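Local coordinates for protein phosphodiesterase (Candida albicans, PDB 6CPU) that belongs to the cyclic nucleotide phosphodiesterase family, a largely helical protein of the HD superfamily that holds a zinc ion and a magnesium ion, at residues C233-L236 with M237-A241; P272-N275 with F276-V280. All coordinates share one frame; numbering follows the deposited sequence.

Contact 1: residues C233-L236 with M237-A241; sequences CVYL and MIDYA
Tyr235 and Asp239 run side by side, one turn apart in a buried part of helix 227-242. The contact is the i to i+4 pattern of an alpha-helix. The CB of Asp239 sits 3.8 Å from CE1 of Tyr235, and its carboxylate is turned only 19° from the ring plane. The phenol OH of Tyr235 and OD2 of Asp239 are 3.3 Å apart. A water lies in the plane of the Tyr235 ring at its edge, 2.6 Å from OH, and gives a weak bond to OD2. Val234 and Ile238 pair in the same way on another side of the helix, CG1 to CG1 at 3.9 Å. Met237 reaches back along the helix. Its chain bends at the thioether (chi3 -83°), which brings CE to 3.3 Å from the carbonyl O of Cys233. Backbone bonds from the N-H of residues 237 to 240 to the carbonyls of 233 to 236 fix this spacing. Outside the helix, Ile260 of helix 253-264 packs on Val234 and Tyr235, and Leu343 of helix 336-348 covers Ile238. Tyr240 leads away from this group and bonds through OH to the carbonyl O of Pro297. At its near end, CB of Tyr240 lies 3.2 Å from the carbonyl O of Leu236.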
loop_
_atom_site.group_PDB
_atom_site.type_symbol
_atom_site.label_atom_id
_atom_site.label_comp_id
_atom_site.label_asym_id
_atom_site.label_seq_id
_atom_site.Cartn_x
_atom_site.Cartn_y
_atom_site.Cartn_z
ATOM N N CYS A 233 -0.778 -12.640 3.547
ATOM C CA CYS A 233 0.612 -12.623 3.097
ATOM C C CYS A 233 1.479 -11.652 3.894
ATOM O O CYS A 233 2.600 -11.988 4.284
ATOM C CB CYS A 233 0.711 -12.292 1.611
ATOM S SG CYS A 233 0.041 -13.564 0.501
ATOM N N VAL A 234 0.968 -10.448 4.143
ATOM C CA VAL A 234 1.695 -9.492 4.957
ATOM C C VAL A 234 1.915 -10.053 6.369
ATOM O O VAL A 234 3.007 -9.948 6.917
ATOM C CB VAL A 234 0.966 -8.138 5.042
ATOM C CG1 VAL A 234 1.703 -7.192 5.984
ATOM C CG2 VAL A 234 0.864 -7.498 3.667
ATOM N N TYR A 235 0.882 -10.657 6.944
ATOM C CA TYR A 235 0.996 -11.246 8.272
ATOM C C TYR A 235 2.120 -12.297 8.303
ATOM O O TYR A 235 2.955 -12.285 9.198
ATOM C CB TYR A 235 -0.345 -11.844 8.729
ATOM C CG TYR A 235 -0.186 -12.899 9.794
ATOM C CD1 TYR A 235 0.201 -12.561 11.084
ATOM C CD2 TYR A 235 -0.366 -14.249 9.495
ATOM C CE1 TYR A 235 0.373 -13.544 12.063
ATOM C CE2 TYR A 235 -0.202 -15.228 10.462
ATOM C CZ TYR A 235 0.174 -14.872 11.739
ATOM O OH TYR A 235 0.337 -15.869 12.689
ATOM N N LEU A 236 2.146 -13.183 7.314
ATOM C CA LEU A 236 3.183 -14.217 7.239
ATOM C C LEU A 236 4.586 -13.616 7.263
ATOM O O LEU A 236 5.457 -14.053 8.021
ATOM C CB LEU A 236 3.007 -15.063 5.975
ATOM C CG LEU A 236 1.800 -15.990 5.977
ATOM C CD1 LEU A 236 1.608 -16.605 4.604
ATOM C CD2 LEU A 236 1.927 -17.061 7.056
ATOM N N MET A 237 4.792 -12.579 6.460
ATOM C CA MET A 237 6.107 -11.961 6.343
ATOM C C MET A 237 6.536 -11.141 7.544
ATOM O O MET A 237 7.677 -11.260 8.012
ATOM C CB MET A 237 6.167 -11.139 5.067
ATOM C CG MET A 237 6.176 -12.026 3.850
ATOM S SD MET A 237 6.302 -11.124 2.308
ATOM C CE MET A 237 4.601 -10.644 2.014
ATOM N N ILE A 238 5.631 -10.323 8.071
ATOM C CA ILE A 238 5.965 -9.494 9.221
ATOM C C ILE A 238 6.082 -10.309 10.512
ATOM O O ILE A 238 6.996 -10.070 11.303
ATOM C CB ILE A 238 4.966 -8.331 9.395
ATOM C CG1 ILE A 238 4.963 -7.439 8.145
ATOM C CG2 ILE A 238 5.295 -7.520 10.634
ATOM C CD1 ILE A 238 6.228 -6.645 7.905
ATOM N N ASP A 239 5.175 -11.255 10.737
ATOM C CA ASP A 239 5.266 -12.118 11.922
ATOM C C ASP A 239 6.612 -12.843 11.933
ATOM O O ASP A 239 7.280 -12.903 12.968
ATOM C CB ASP A 239 4.108 -13.119 11.957
ATOM C CG ASP A 239 4.028 -13.902 13.271
ATOM O OD1 ASP A 239 4.437 -13.389 14.324
ATOM O OD2 ASP A 239 3.520 -15.041 13.250
ATOM N N TYR A 240 7.012 -13.347 10.770
ATOM C CA TYR A 240 8.267 -14.092 10.593
ATOM C C TYR A 240 9.488 -13.236 10.948
ATOM O O TYR A 240 10.409 -13.701 11.612
ATOM C CB TYR A 240 8.364 -14.587 9.149
ATOM C CG TYR A 240 9.437 -15.625 8.881
ATOM C CD1 TYR A 240 9.289 -16.936 9.322
ATOM C CD2 TYR A 240 10.586 -15.303 8.154
ATOM C CE1 TYR A 240 10.262 -17.897 9.066
ATOM C CE2 TYR A 240 11.566 -16.264 7.887
ATOM C CZ TYR A 240 11.390 -17.559 8.344
ATOM O OH TYR A 240 12.360 -18.508 8.094
ATOM N N ALA A 241 9.470 -11.977 10.509
ATOM C CA ALA A 241 10.527 -11.029 10.817
ATOM C C ALA A 241 10.559 -10.670 12.300
ATOM O O ALA A 241 11.633 -10.615 12.899
ATOM C CB ALA A 241 10.366 -9.777 9.975
HETATM O O HOH W 1 0.773 -15.459 15.196
#

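Contact 2: residues P272-N275 with F276-V280; sequences PFHN and FRHAV. With ZN (zinc ion), chain B.
Phe273 lays its CE2 over one face of the His278 imidazole, toward the rim, 3.5 Å from ND1. The two rings are inclined at 40°, with centroids 4.6 Å apart. The same Phe273 ring also covers His274, CD2 over the centre of that imidazole. The edge of His274 in turn points at the face of His278, an offset edge-to-face pair with planes at 82°. The three rings form an aromatic cluster beside the zinc ion. His274 does not bind the zinc itself. Its NE2 is 2.7 Å from a water that is a zinc ligand, and its ND1 is hydrogen-bonded to Glu483. With a partner at each nitrogen, the ring's rotation is probably set. His278 binds the zinc directly, NE2 to metal 2.2 Å. His349, Asp350 and Asp462 complete the protein part of the site, as expected for the HD fold of this family. Asn275 is the N-cap of helix 276-292. Its CG stands between the backbone N and the carbonyl carbon (chi1 55°), which turns OD1 back to accept from the N of His278 at 3.1 Å. The capping bond therefore falls on the backbone N of a zinc ligand. The carbonyl O of Asn275 takes the N-H of Ala279, opening the helical bonding. At the amide nitrogen, a water accepts from ND2 of Asn275 and from NH1 of Arg277 and donates to the carbonyl O of Pro272. The guanidinium continues to a salt bridge between NH2 of Arg277 and Glu39.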
loop_
_atom_site.group_PDB
_atom_site.type_symbol
_atom_site.label_atom_id
_atom_site.label_comp_id
_atom_site.label_asym_id
_atom_site.label_seq_id
_atom_site.Cartn_x
_atom_site.Cartn_y
_atom_site.Cartn_z
ATOM N N PRO A 272 -5.016 1.203 -10.526
ATOM C CA PRO A 272 -4.637 -0.055 -11.194
ATOM C C PRO A 272 -3.292 -0.604 -10.742
ATOM O O PRO A 272 -3.136 -1.828 -10.636
ATOM C CB PRO A 272 -4.618 0.331 -12.683
ATOM C CG PRO A 272 -5.544 1.482 -12.772
ATOM C CD PRO A 272 -5.314 2.263 -11.500
ATOM N N PHE A 273 -2.322 0.267 -10.483
ATOM C CA PHE A 273 -0.993 -0.157 -10.081
ATOM C C PHE A 273 -0.631 0.112 -8.617
ATOM O O PHE A 273 -0.278 -0.818 -7.900
ATOM C CB PHE A 273 0.069 0.502 -10.957
ATOM C CG PHE A 273 1.452 -0.015 -10.710
ATOM C CD1 PHE A 273 1.933 -1.090 -11.433
ATOM C CD2 PHE A 273 2.280 0.565 -9.763
ATOM C CE1 PHE A 273 3.199 -1.575 -11.220
ATOM C CE2 PHE A 273 3.549 0.078 -9.532
ATOM C CZ PHE A 273 4.018 -0.998 -10.276
ATOM N N HIS A 274 -0.682 1.386 -8.205
ATOM C CA HIS A 274 -0.271 1.799 -6.841
ATOM C C HIS A 274 -1.336 1.538 -5.781
ATOM O O HIS A 274 -1.869 2.456 -5.165
ATOM C CB HIS A 274 0.161 3.271 -6.843
ATOM C CG HIS A 274 1.437 3.503 -7.589
ATOM N ND1 HIS A 274 1.469 3.966 -8.887
ATOM C CD2 HIS A 274 2.723 3.287 -7.235
ATOM C CE1 HIS A 274 2.726 4.048 -9.292
ATOM N NE2 HIS A 274 3.506 3.636 -8.309
ATOM N N ASN A 275 -1.629 0.263 -5.590
ATOM C CA ASN A 275 -2.634 -0.195 -4.628
ATOM C C ASN A 275 -1.967 -1.083 -3.589
ATOM O O ASN A 275 -0.741 -1.170 -3.535
ATOM C CB ASN A 275 -3.757 -0.909 -5.353
ATOM C CG ASN A 275 -3.258 -2.053 -6.213
ATOM O OD1 ASN A 275 -2.206 -2.617 -5.970
ATOM N ND2 ASN A 275 -4.005 -2.366 -7.230
ATOM N N PHE A 276 -2.766 -1.695 -2.732
ATOM C CA PHE A 276 -2.232 -2.546 -1.658
ATOM C C PHE A 276 -1.465 -3.744 -2.241
ATOM O O PHE A 276 -0.454 -4.157 -1.688
ATOM C CB PHE A 276 -3.380 -3.011 -0.798
ATOM C CG PHE A 276 -2.974 -3.867 0.354
ATOM C CD1 PHE A 276 -2.121 -3.383 1.322
ATOM C CD2 PHE A 276 -3.517 -5.144 0.503
ATOM C CE1 PHE A 276 -1.756 -4.182 2.394
ATOM C CE2 PHE A 276 -3.168 -5.936 1.587
ATOM C CZ PHE A 276 -2.292 -5.453 2.524
ATOM N N ARG A 277 -1.923 -4.254 -3.375
ATOM C CA ARG A 277 -1.233 -5.372 -4.053
ATOM C C ARG A 277 0.224 -5.016 -4.402
ATOM O O ARG A 277 1.116 -5.846 -4.195
ATOM C CB ARG A 277 -2.021 -5.855 -5.280
ATOM C CG ARG A 277 -1.357 -6.961 -6.105
ATOM C CD ARG A 277 -2.244 -7.497 -7.220
ATOM N NE ARG A 277 -3.450 -8.100 -6.670
ATOM C CZ ARG A 277 -4.641 -7.524 -6.587
ATOM N NH1 ARG A 277 -4.875 -6.314 -7.101
ATOM N NH2 ARG A 277 -5.623 -8.180 -6.000
ATOM N N HIS A 278 0.458 -3.796 -4.895
ATOM C CA HIS A 278 1.821 -3.300 -5.178
ATOM C C HIS A 278 2.655 -3.223 -3.916
ATOM O O HIS A 278 3.811 -3.632 -3.907
ATOM C CB HIS A 278 1.795 -1.930 -5.892
ATOM C CG HIS A 278 3.131 -1.245 -5.976
ATOM N ND1 HIS A 278 4.205 -1.772 -6.666
ATOM C CD2 HIS A 278 3.563 -0.066 -5.459
ATOM C CE1 HIS A 278 5.238 -0.949 -6.566
ATOM N NE2 HIS A 278 4.877 0.096 -5.837
ATOM N N ALA A 279 2.073 -2.690 -2.838
ATOM C CA ALA A 279 2.769 -2.606 -1.567
ATOM C C ALA A 279 3.233 -3.982 -1.085
ATOM O O ALA A 279 4.385 -4.149 -0.630
ATOM C CB ALA A 279 1.886 -1.949 -0.513
ATOM N N VAL A 280 2.330 -4.955 -1.173
ATOM C CA VAL A 280 2.614 -6.297 -0.705
ATOM C C VAL A 280 3.653 -6.973 -1.625
ATOM O O VAL A 280 4.541 -7.658 -1.152
ATOM C CB VAL A 280 1.328 -7.135 -0.569
ATOM C CG1 VAL A 280 1.667 -8.558 -0.150
ATOM C CG2 VAL A 280 0.384 -6.491 0.456
HETATM ZN ZN ZN B . 5.996 1.850 -5.168
HETATM O O HOH W 2 -3.211 -4.650 -9.081
HETATM O O HOH W 3 5.669 2.479 -7.262
HETATM O O HOH W 4 7.059 3.726 -4.985
#

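Overall arrangement
Contact 1 comes first along the chain and closes before contact 2 opens. Their centres are about 17 Å apart. Contact 1 lies within helix 227-242. Contact 2 covers the loop after helix 253-264 and the first turn of helix 276-292. The two helices pack directly: CG2 of Val234 meets CG2 of Val280 at 3.4 Å and CZ of Phe276 at 3.9 Å. Helix 253-264 touches both, its Ile260 reaching Phe276 as well. Contact 2 sits near the centre of the chain and carries a zinc ligand. Contact 1 lies farther out, with the side chain of Val234 about 14 Å from the zinc ion, and backs the helix that bears His278.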